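Local coordinates for protein putative regulator (Escherichia coli O6, PDB 3HFI) that is a putative transcription regulator of unknown specificity, whose UTRA domain probably senses a small effector molecule and so modulates DNA binding, as in related regulators, at residues H133-V138 with F148-L153; Y54-R59 with L68-I73; I103-S108 with F140-P145. All blocks are in the same frame, centred on the assembly; numbering follows the deposited sequence.

Contact 1. Residues H133-V138 with F148-L153; sequences HLEQLV and FGNVWL
Main-chain bonds join L134 to V151 and Q136 to G149 in both directions: L134 N reaches V151 O at 2.9 Å, and G149 N reaches Q136 O at 2.8 Å. With the short strand axes at 159°, this is the antiparallel pairing of a beta hairpin. Between these pairs, CA-H...O contacts fill in, as from N150 CA to L134 O at 3.3 Å.

Among the rings, H133 lies alongside W152, their planes inclined by 36°; ND1 of H133 sits over one face of the indole, 3.5 Å from W152 CH2. This follows from H133 CG standing anti to the backbone N (chi1 173°). Indole NE1 bonds E70 OE1. On the same face of the sheet, the F148 ring crosses to the neighbouring strand, meeting E135 OE2 with CZ at its edge (3.7 Å) and L137 CD1 with CD1 (4.0 Å).

Apolar contact on the other face runs from L134 CD2 to V151 CG2 at 3.7 Å. Q136, on this face too, bonds Y159 and G161 of the second subunit.

E135 OE2 is hydrogen-bonded to Y39 OH, and OE1 has a long, weak ion pair with R109; together they would probably favour the charged carboxylate, while the F148 edge only packs against it.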
loop_
_atom_site.group_PDB
_atom_site.type_symbol
_atom_site.label_atom_id
_atom_site.label_comp_id
_atom_site.label_asym_id
_atom_site.label_seq_id
_atom_site.Cartn_x
_atom_site.Cartn_y
_atom_site.Cartn_z
ATOM N N HIS A 133 0.095 -13.259 -0.255
ATOM C CA HIS A 133 -1.022 -12.873 -1.079
ATOM C C HIS A 133 -1.645 -11.604 -0.476
ATOM O O HIS A 133 -1.905 -11.534 0.719
ATOM C CB HIS A 133 -2.044 -13.982 -1.141
ATOM C CG HIS A 133 -3.299 -13.598 -1.837
ATOM N ND1 HIS A 133 -3.336 -13.308 -3.188
ATOM C CD2 HIS A 133 -4.572 -13.521 -1.403
ATOM C CE1 HIS A 133 -4.569 -13.017 -3.544
ATOM N NE2 HIS A 133 -5.344 -13.149 -2.487
ATOM N N LEU A 134 -1.886 -10.633 -1.327
ATOM C CA LEU A 134 -2.565 -9.408 -0.959
ATOM C C LEU A 134 -3.829 -9.258 -1.775
ATOM O O LEU A 134 -3.820 -9.521 -2.989
ATOM C CB LEU A 134 -1.616 -8.303 -1.274
ATOM C CG LEU A 134 -1.937 -6.886 -0.993
ATOM C CD1 LEU A 134 -0.809 -6.550 -0.050
ATOM C CD2 LEU A 134 -1.851 -6.052 -2.261
ATOM N N GLU A 135 -4.943 -8.908 -1.120
ATOM C CA GLU A 135 -6.122 -8.380 -1.841
ATOM C C GLU A 135 -6.166 -6.905 -1.553
ATOM O O GLU A 135 -6.116 -6.523 -0.404
ATOM C CB GLU A 135 -7.445 -8.939 -1.331
ATOM C CG GLU A 135 -7.704 -10.373 -1.566
ATOM C CD GLU A 135 -9.067 -10.794 -0.978
ATOM O OE1 GLU A 135 -9.463 -10.295 0.086
ATOM O OE2 GLU A 135 -9.759 -11.594 -1.563
ATOM N N GLN A 136 -6.353 -6.084 -2.570
ATOM C CA GLN A 136 -6.375 -4.663 -2.395
ATOM C C GLN A 136 -7.562 -4.072 -3.108
ATOM O O GLN A 136 -7.796 -4.356 -4.292
ATOM C CB GLN A 136 -5.127 -4.071 -3.013
ATOM C CG GLN A 136 -5.057 -2.548 -2.807
ATOM C CD GLN A 136 -3.850 -1.947 -3.414
ATOM O OE1 GLN A 136 -3.666 -1.995 -4.664
ATOM N NE2 GLN A 136 -2.967 -1.375 -2.547
ATOM N N LEU A 137 -8.298 -3.238 -2.413
ATOM C CA LEU A 137 -9.449 -2.567 -2.976
ATOM C C LEU A 137 -9.056 -1.097 -3.053
ATOM O O LEU A 137 -8.644 -0.544 -2.080
ATOM C CB LEU A 137 -10.684 -2.794 -2.082
ATOM C CG LEU A 137 -12.060 -2.408 -2.620
ATOM C CD1 LEU A 137 -12.338 -2.984 -3.995
ATOM C CD2 LEU A 137 -13.184 -2.784 -1.650
ATOM N N VAL A 138 -9.242 -0.495 -4.220
ATOM C CA VAL A 138 -8.859 0.882 -4.544
ATOM C C VAL A 138 -10.119 1.682 -4.866
ATOM O O VAL A 138 -10.982 1.195 -5.590
ATOM C CB VAL A 138 -7.851 0.893 -5.730
ATOM C CG1 VAL A 138 -7.454 2.340 -6.110
ATOM C CG2 VAL A 138 -6.573 0.061 -5.348
ATOM N N PHE A 148 -10.129 -3.840 -7.900
ATOM C CA PHE A 148 -9.933 -4.909 -6.901
ATOM C C PHE A 148 -8.813 -5.793 -7.428
ATOM O O PHE A 148 -8.963 -6.456 -8.471
ATOM C CB PHE A 148 -11.219 -5.746 -6.689
ATOM C CG PHE A 148 -11.054 -6.856 -5.711
ATOM C CD1 PHE A 148 -10.706 -6.585 -4.397
ATOM C CD2 PHE A 148 -11.207 -8.169 -6.092
ATOM C CE1 PHE A 148 -10.517 -7.582 -3.498
ATOM C CE2 PHE A 148 -10.997 -9.211 -5.162
ATOM C CZ PHE A 148 -10.695 -8.916 -3.905
ATOM N N GLY A 149 -7.677 -5.743 -6.744
ATOM C CA GLY A 149 -6.468 -6.428 -7.152
ATOM C C GLY A 149 -6.085 -7.551 -6.224
ATOM O O GLY A 149 -6.290 -7.475 -5.005
ATOM N N ASN A 150 -5.539 -8.596 -6.817
ATOM C CA ASN A 150 -4.939 -9.706 -6.112
ATOM C C ASN A 150 -3.481 -9.735 -6.490
ATOM O O ASN A 150 -3.166 -9.768 -7.694
ATOM C CB ASN A 150 -5.550 -11.014 -6.568
ATOM C CG ASN A 150 -6.854 -11.303 -5.881
ATOM O OD1 ASN A 150 -6.882 -12.056 -4.937
ATOM N ND2 ASN A 150 -7.936 -10.690 -6.332
ATOM N N VAL A 151 -2.595 -9.731 -5.490
ATOM C CA VAL A 151 -1.159 -9.617 -5.741
ATOM C C VAL A 151 -0.462 -10.813 -5.123
ATOM O O VAL A 151 -0.752 -11.173 -3.988
ATOM C CB VAL A 151 -0.591 -8.317 -5.174
ATOM C CG1 VAL A 151 0.860 -8.210 -5.462
ATOM C CG2 VAL A 151 -1.318 -7.118 -5.782
ATOM N N TRP A 152 0.475 -11.388 -5.870
ATOM C CA TRP A 152 1.213 -12.566 -5.465
ATOM C C TRP A 152 2.656 -12.150 -5.374
ATOM O O TRP A 152 3.284 -11.866 -6.398
ATOM C CB TRP A 152 1.040 -13.656 -6.491
ATOM C CG TRP A 152 -0.374 -13.867 -6.756
ATOM C CD1 TRP A 152 -1.169 -13.215 -7.679
ATOM C CD2 TRP A 152 -1.207 -14.747 -6.055
ATOM N NE1 TRP A 152 -2.463 -13.649 -7.585
ATOM C CE2 TRP A 152 -2.519 -14.604 -6.599
ATOM C CE3 TRP A 152 -0.992 -15.647 -5.013
ATOM C CZ2 TRP A 152 -3.599 -15.342 -6.128
ATOM C CZ3 TRP A 152 -2.048 -16.385 -4.556
ATOM C CH2 TRP A 152 -3.343 -16.241 -5.120
ATOM N N LEU A 153 3.158 -12.101 -4.145
ATOM C CA LEU A 153 4.368 -11.363 -3.859
ATOM C C LEU A 153 5.162 -12.546 -3.444
ATOM O O LEU A 153 4.674 -13.267 -2.625
ATOM C CB LEU A 153 4.402 -10.804 -2.448
ATOM C CG LEU A 153 4.100 -9.317 -2.313
ATOM C CD1 LEU A 153 2.639 -9.062 -2.500
ATOM C CD2 LEU A 153 4.550 -8.879 -0.918
#

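Contact 2. Residues Y54-R59 with L68-I73; sequences YLERLR and LIENRI
The beta hairpin of strands 51-60 and 65-73 supplies this contact, its short strand axes 4.6 Å apart and 161° from parallel. Reciprocal main-chain bonds tie L55 to N71 and R57 to I69, the shortest being R57 N to I69 O at 2.7 Å.

On the face bearing Y54, E70 and R72, the phenol OH donates to E70 OE2, which lies in the ring plane; the modelled 2.4 Å is very short and its exact value is doubtful. The carboxylate stands almost perpendicular to the ring, the planes 86° apart. Y54 also sets CD1 over the centre of the R72 guanidinium, 3.7 Å from R72 CZ, while R72 NE pairs with E34.

On the opposite face, R57 bends at chi3 (75°) and brings NH1 back to N71 OD1 at 2.7 Å. The bond uses a lone pair in the amide plane, though OD1 is tilted out of the guanidinium plane. N71 ND2 bonds E147, which fixes the amide's rotation.

E70 OE1 forms a salt bridge with R119. That oxygen is firmly held, while the grip of Y54 on the other is less certain because of its modelled length; the arginine probably offsets the like charge of E56, whose OE2 is 4.1 Å from E70 OE2.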
loop_
_atom_site.group_PDB
_atom_site.type_symbol
_atom_site.label_atom_id
_atom_site.label_comp_id
_atom_site.label_asym_id
_atom_site.label_seq_id
_atom_site.Cartn_x
_atom_site.Cartn_y
_atom_site.Cartn_z
ATOM N N TYR A 54 -10.305 -7.596 -16.629
ATOM C CA TYR A 54 -9.356 -8.335 -15.875
ATOM C C TYR A 54 -8.001 -8.092 -16.556
ATOM O O TYR A 54 -7.919 -8.166 -17.749
ATOM C CB TYR A 54 -9.675 -9.802 -15.934
ATOM C CG TYR A 54 -8.553 -10.698 -15.452
ATOM C CD1 TYR A 54 -8.466 -11.084 -14.109
ATOM C CD2 TYR A 54 -7.615 -11.194 -16.329
ATOM C CE1 TYR A 54 -7.478 -11.931 -13.659
ATOM C CE2 TYR A 54 -6.582 -12.062 -15.880
ATOM C CZ TYR A 54 -6.538 -12.419 -14.539
ATOM O OH TYR A 54 -5.508 -13.218 -14.052
ATOM N N LEU A 55 -6.965 -7.741 -15.790
ATOM C CA LEU A 55 -5.616 -7.539 -16.309
ATOM C C LEU A 55 -4.676 -8.359 -15.475
ATOM O O LEU A 55 -4.686 -8.250 -14.241
ATOM C CB LEU A 55 -5.231 -6.092 -16.130
ATOM C CG LEU A 55 -4.959 -5.096 -17.183
ATOM C CD1 LEU A 55 -5.986 -5.149 -18.353
ATOM C CD2 LEU A 55 -4.853 -3.719 -16.485
ATOM N N GLU A 56 -3.830 -9.144 -16.119
ATOM C CA GLU A 56 -2.768 -9.839 -15.411
ATOM C C GLU A 56 -1.427 -9.246 -15.826
ATOM O O GLU A 56 -1.107 -9.192 -17.035
ATOM C CB GLU A 56 -2.816 -11.330 -15.765
ATOM C CG GLU A 56 -1.988 -12.249 -14.903
ATOM C CD GLU A 56 -2.206 -13.748 -15.304
ATOM O OE1 GLU A 56 -2.380 -14.073 -16.508
ATOM O OE2 GLU A 56 -2.215 -14.608 -14.394
ATOM N N ARG A 57 -0.655 -8.829 -14.828
ATOM C CA ARG A 57 0.575 -8.058 -15.023
ATOM C C ARG A 57 1.686 -8.637 -14.180
ATOM O O ARG A 57 1.458 -9.026 -13.033
ATOM C CB ARG A 57 0.327 -6.608 -14.638
ATOM C CG ARG A 57 -0.540 -5.900 -15.671
ATOM C CD ARG A 57 -1.361 -4.839 -15.043
ATOM N NE ARG A 57 -0.521 -3.717 -14.736
ATOM C CZ ARG A 57 -0.395 -3.138 -13.540
ATOM N NH1 ARG A 57 -1.059 -3.522 -12.446
ATOM N NH2 ARG A 57 0.433 -2.124 -13.441
ATOM N N LEU A 58 2.876 -8.732 -14.774
ATOM C CA LEU A 58 4.011 -9.330 -14.101
ATOM C C LEU A 58 4.995 -8.205 -13.902
ATOM O O LEU A 58 5.397 -7.541 -14.855
ATOM C CB LEU A 58 4.625 -10.478 -14.919
ATOM C CG LEU A 58 5.777 -11.257 -14.267
ATOM C CD1 LEU A 58 5.284 -12.179 -13.165
ATOM C CD2 LEU A 58 6.533 -12.056 -15.305
ATOM N N ARG A 59 5.325 -7.947 -12.654
ATOM C CA ARG A 59 6.198 -6.843 -12.344
ATOM C C ARG A 59 7.530 -7.419 -12.003
ATOM O O ARG A 59 7.607 -8.273 -11.128
ATOM C CB ARG A 59 5.706 -6.072 -11.161
ATOM C CG ARG A 59 6.791 -5.218 -10.561
ATOM C CD ARG A 59 6.164 -4.058 -9.837
ATOM N NE ARG A 59 5.306 -3.352 -10.781
ATOM C CZ ARG A 59 4.258 -2.613 -10.444
ATOM N NH1 ARG A 59 3.907 -2.458 -9.166
ATOM N NH2 ARG A 59 3.545 -2.023 -11.395
ATOM N N LEU A 68 3.194 -10.907 -9.258
ATOM C CA LEU A 68 2.125 -11.118 -10.233
ATOM C C LEU A 68 0.882 -10.387 -9.732
ATOM O O LEU A 68 0.471 -10.569 -8.597
ATOM C CB LEU A 68 1.898 -12.623 -10.413
ATOM C CG LEU A 68 0.835 -13.089 -11.398
ATOM C CD1 LEU A 68 1.229 -12.817 -12.854
ATOM C CD2 LEU A 68 0.701 -14.565 -11.113
ATOM N N ILE A 69 0.322 -9.521 -10.574
ATOM C CA ILE A 69 -0.796 -8.680 -10.226
ATOM C C ILE A 69 -1.962 -9.019 -11.126
ATOM O O ILE A 69 -1.808 -9.034 -12.359
ATOM C CB ILE A 69 -0.459 -7.190 -10.399
ATOM C CG1 ILE A 69 0.896 -6.874 -9.719
ATOM C CG2 ILE A 69 -1.639 -6.332 -9.860
ATOM C CD1 ILE A 69 1.376 -5.438 -9.896
ATOM N N GLU A 70 -3.119 -9.274 -10.522
ATOM C CA GLU A 70 -4.393 -9.466 -11.243
ATOM C C GLU A 70 -5.331 -8.359 -10.833
ATOM O O GLU A 70 -5.780 -8.312 -9.675
ATOM C CB GLU A 70 -4.973 -10.797 -10.842
ATOM C CG GLU A 70 -4.083 -11.890 -11.219
ATOM C CD GLU A 70 -4.697 -13.206 -10.869
ATOM O OE1 GLU A 70 -4.524 -13.645 -9.701
ATOM O OE2 GLU A 70 -5.320 -13.804 -11.784
ATOM N N ASN A 71 -5.552 -7.412 -11.726
ATOM C CA ASN A 71 -6.423 -6.290 -11.482
ATOM C C ASN A 71 -7.821 -6.570 -12.070
ATOM O O ASN A 71 -7.934 -7.116 -13.171
ATOM C CB ASN A 71 -5.857 -5.021 -12.166
ATOM C CG ASN A 71 -4.469 -4.685 -11.746
ATOM O OD1 ASN A 71 -3.533 -4.709 -12.547
ATOM N ND2 ASN A 71 -4.329 -4.295 -10.487
ATOM N N ARG A 72 -8.870 -6.179 -11.367
ATOM C CA ARG A 72 -10.205 -6.227 -11.873
ATOM C C ARG A 72 -10.812 -4.835 -11.671
ATOM O O ARG A 72 -10.929 -4.338 -10.557
ATOM C CB ARG A 72 -10.982 -7.269 -11.112
ATOM C CG ARG A 72 -10.703 -8.692 -11.601
ATOM C CD ARG A 72 -11.271 -9.710 -10.728
ATOM N NE ARG A 72 -11.107 -11.077 -11.258
ATOM C CZ ARG A 72 -10.148 -11.913 -10.862
ATOM N NH1 ARG A 72 -9.230 -11.525 -10.014
ATOM N NH2 ARG A 72 -10.061 -13.120 -11.363
ATOM N N ILE A 73 -11.214 -4.240 -12.782
ATOM C CA ILE A 73 -11.534 -2.816 -12.917
ATOM C C ILE A 73 -12.985 -2.602 -13.352
ATOM O O ILE A 73 -13.432 -3.214 -14.335
ATOM C CB ILE A 73 -10.594 -2.148 -13.961
ATOM C CG1 ILE A 73 -9.129 -2.292 -13.511
ATOM C CG2 ILE A 73 -10.948 -0.696 -14.054
ATOM C CD1 ILE A 73 -8.163 -2.697 -14.634
#

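Contact 3. Residues I103-S108 with F140-P145; sequences IRYSES and FSRELP
Y105 CG stands anti to its own carbonyl carbon (chi1 -47°), which carries the phenol ring toward the turn at S141-L144. From the other side R142 starts with CG anti to the backbone N and folds at chi3 (-74°), bringing its guanidinium back to the tyrosine. The two planes are 54° apart, with Y105 CE1 above the guanidinium face, toward its rim. R142 NH2 comes within 3.4 Å of Y105 OH, but the angle is too poor for a hydrogen bond. A water accepts from R142 N at 3.1 Å and links weakly to Y105 OH. Y105 CE2 lies 3.6 Å from R142 N, an oblique approach to the ring.

R104 runs its extended chain past the F140 carbonyl, R104 CG lying 3.2 Å from F140 O. In the buried part, I103 CG1 touches F140 CE1 at 4.0 Å. The turn is type I, closed by L144 N to S141 O at 2.9 Å.

A classic beta bulge, with R104 and Y105 set against F139, opens strand 105-114, while F140 packs on I95 and S99 of helix 91-99. Residues Y105 to S108 pair antiparallel with a strand of the second subunit, extending the sheet across the interface.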
loop_
_atom_site.group_PDB
_atom_site.type_symbol
_atom_site.label_atom_id
_atom_site.label_comp_id
_atom_site.label_asym_id
_atom_site.label_seq_id
_atom_site.Cartn_x
_atom_site.Cartn_y
_atom_site.Cartn_z
ATOM N N ILE A 103 -7.884 8.883 -7.149
ATOM C CA ILE A 103 -7.832 7.814 -6.153
ATOM C C ILE A 103 -7.498 8.342 -4.778
ATOM O O ILE A 103 -6.469 8.967 -4.583
ATOM C CB ILE A 103 -6.835 6.729 -6.595
ATOM C CG1 ILE A 103 -7.394 6.063 -7.880
ATOM C CG2 ILE A 103 -6.588 5.703 -5.463
ATOM C CD1 ILE A 103 -6.402 5.163 -8.536
ATOM N N ARG A 104 -8.410 8.125 -3.833
ATOM C CA ARG A 104 -8.322 8.637 -2.521
ATOM C C ARG A 104 -8.168 7.649 -1.389
ATOM O O ARG A 104 -7.751 8.090 -0.314
ATOM C CB ARG A 104 -9.536 9.497 -2.209
ATOM C CG ARG A 104 -9.735 10.622 -3.240
ATOM C CD ARG A 104 -10.830 11.552 -2.789
ATOM N NE ARG A 104 -11.138 12.473 -3.867
ATOM C CZ ARG A 104 -10.597 13.663 -4.018
ATOM N NH1 ARG A 104 -9.726 14.137 -3.110
ATOM N NH2 ARG A 104 -10.963 14.419 -5.074
ATOM N N TYR A 105 -8.489 6.376 -1.612
ATOM C CA TYR A 105 -8.366 5.334 -0.601
ATOM C C TYR A 105 -8.036 3.993 -1.179
ATOM O O TYR A 105 -8.411 3.657 -2.321
ATOM C CB TYR A 105 -9.642 5.074 0.229
ATOM C CG TYR A 105 -10.314 6.297 0.763
ATOM C CD1 TYR A 105 -10.106 6.707 2.106
ATOM C CD2 TYR A 105 -11.181 7.042 -0.024
ATOM C CE1 TYR A 105 -10.729 7.858 2.617
ATOM C CE2 TYR A 105 -11.820 8.174 0.489
ATOM C CZ TYR A 105 -11.578 8.573 1.798
ATOM O OH TYR A 105 -12.188 9.709 2.297
ATOM N N SER A 106 -7.462 3.192 -0.300
ATOM C CA SER A 106 -6.927 1.867 -0.546
ATOM C C SER A 106 -7.174 1.057 0.721
ATOM O O SER A 106 -6.931 1.577 1.813
ATOM C CB SER A 106 -5.397 1.983 -0.546
ATOM O OG SER A 106 -5.040 1.348 -1.628
ATOM N N GLU A 107 -7.483 -0.237 0.585
ATOM C CA GLU A 107 -7.495 -1.132 1.717
ATOM C C GLU A 107 -6.766 -2.371 1.223
ATOM O O GLU A 107 -7.041 -2.819 0.134
ATOM C CB GLU A 107 -8.928 -1.570 2.035
ATOM C CG GLU A 107 -9.799 -0.509 2.608
ATOM C CD GLU A 107 -11.278 -0.945 2.776
ATOM O OE1 GLU A 107 -11.756 -1.934 2.161
ATOM O OE2 GLU A 107 -11.981 -0.235 3.509
ATOM N N SER A 108 -5.930 -2.982 2.048
ATOM C CA SER A 108 -5.338 -4.225 1.683
ATOM C C SER A 108 -5.505 -5.210 2.805
ATOM O O SER A 108 -5.498 -4.847 3.970
ATOM C CB SER A 108 -3.841 -4.023 1.447
ATOM O OG SER A 108 -3.586 -3.008 0.519
ATOM N N PHE A 140 -12.122 5.623 -5.565
ATOM C CA PHE A 140 -12.172 7.047 -5.794
ATOM C C PHE A 140 -12.730 7.800 -4.603
ATOM O O PHE A 140 -12.269 8.859 -4.233
ATOM C CB PHE A 140 -13.087 7.309 -6.970
ATOM C CG PHE A 140 -12.532 6.886 -8.299
ATOM C CD1 PHE A 140 -11.214 7.174 -8.663
ATOM C CD2 PHE A 140 -13.345 6.227 -9.205
ATOM C CE1 PHE A 140 -10.741 6.799 -9.919
ATOM C CE2 PHE A 140 -12.879 5.884 -10.493
ATOM C CZ PHE A 140 -11.593 6.166 -10.837
ATOM N N SER A 141 -13.788 7.299 -4.026
ATOM C CA SER A 141 -14.350 7.944 -2.879
ATOM C C SER A 141 -14.713 6.818 -1.973
ATOM O O SER A 141 -14.729 5.652 -2.394
ATOM C CB SER A 141 -15.597 8.769 -3.209
ATOM O OG SER A 141 -16.686 7.924 -3.587
ATOM N N ARG A 142 -15.028 7.179 -0.742
ATOM C CA ARG A 142 -15.332 6.212 0.271
ATOM C C ARG A 142 -16.436 5.285 -0.204
ATOM O O ARG A 142 -16.455 4.128 0.145
ATOM C CB ARG A 142 -15.771 6.936 1.552
ATOM C CG ARG A 142 -15.589 6.114 2.792
ATOM C CD ARG A 142 -16.094 6.863 4.021
ATOM N NE ARG A 142 -15.180 7.939 4.425
ATOM C CZ ARG A 142 -14.040 7.779 5.119
ATOM N NH1 ARG A 142 -13.617 6.571 5.515
ATOM N NH2 ARG A 142 -13.308 8.856 5.423
ATOM N N GLU A 143 -17.345 5.760 -1.028
ATOM C CA GLU A 143 -18.441 4.922 -1.474
ATOM C C GLU A 143 -18.335 4.411 -2.900
ATOM O O GLU A 143 -19.254 3.808 -3.380
ATOM C CB GLU A 143 -19.752 5.721 -1.385
ATOM C CG GLU A 143 -20.152 6.096 0.050
ATOM C CD GLU A 143 -19.963 7.592 0.376
ATOM O OE1 GLU A 143 -20.750 8.408 -0.177
ATOM O OE2 GLU A 143 -19.077 7.955 1.198
ATOM N N LEU A 144 -17.219 4.647 -3.567
ATOM C CA LEU A 144 -17.049 4.294 -4.957
ATOM C C LEU A 144 -15.708 3.576 -5.205
ATOM O O LEU A 144 -14.713 4.201 -5.562
ATOM C CB LEU A 144 -17.127 5.576 -5.775
ATOM C CG LEU A 144 -17.228 5.583 -7.281
ATOM C CD1 LEU A 144 -18.458 4.755 -7.737
ATOM C CD2 LEU A 144 -17.370 7.094 -7.690
ATOM N N PRO A 145 -15.676 2.246 -5.047
ATOM C CA PRO A 145 -14.551 1.442 -5.468
ATOM C C PRO A 145 -14.383 1.481 -6.978
ATOM O O PRO A 145 -15.351 1.730 -7.697
ATOM C CB PRO A 145 -14.935 0.009 -4.993
ATOM C CG PRO A 145 -16.045 0.180 -4.110
ATOM C CD PRO A 145 -16.771 1.394 -4.589
HETATM O O HOH W 1 -14.847 10.140 0.123
#

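Overall arrangement
Contacts 1 and 2 lie within one antiparallel sheet of the UTRA domain, and contact 3 joins the start of its edge strand 105-114 to the turn between strands 130-139 and 144-153. The strand order is 26-35, 51-60, 65-73, 144-153, 130-139, 105-114. Along the chain contact 2 closes before the others open, whereas the segments of contacts 1 and 3 alternate. Contacts 1 and 2, centres about 9 Å apart, adjoin through probable hydrogen bonds F148 N to R72 O and W152 N to L68 O. Contact 3 is centred about 14 Å from contact 1 and about 18 Å from contact 2. The hairpins thus build the sheet's middle, and contact 3 marks the edge that continues into the second subunit.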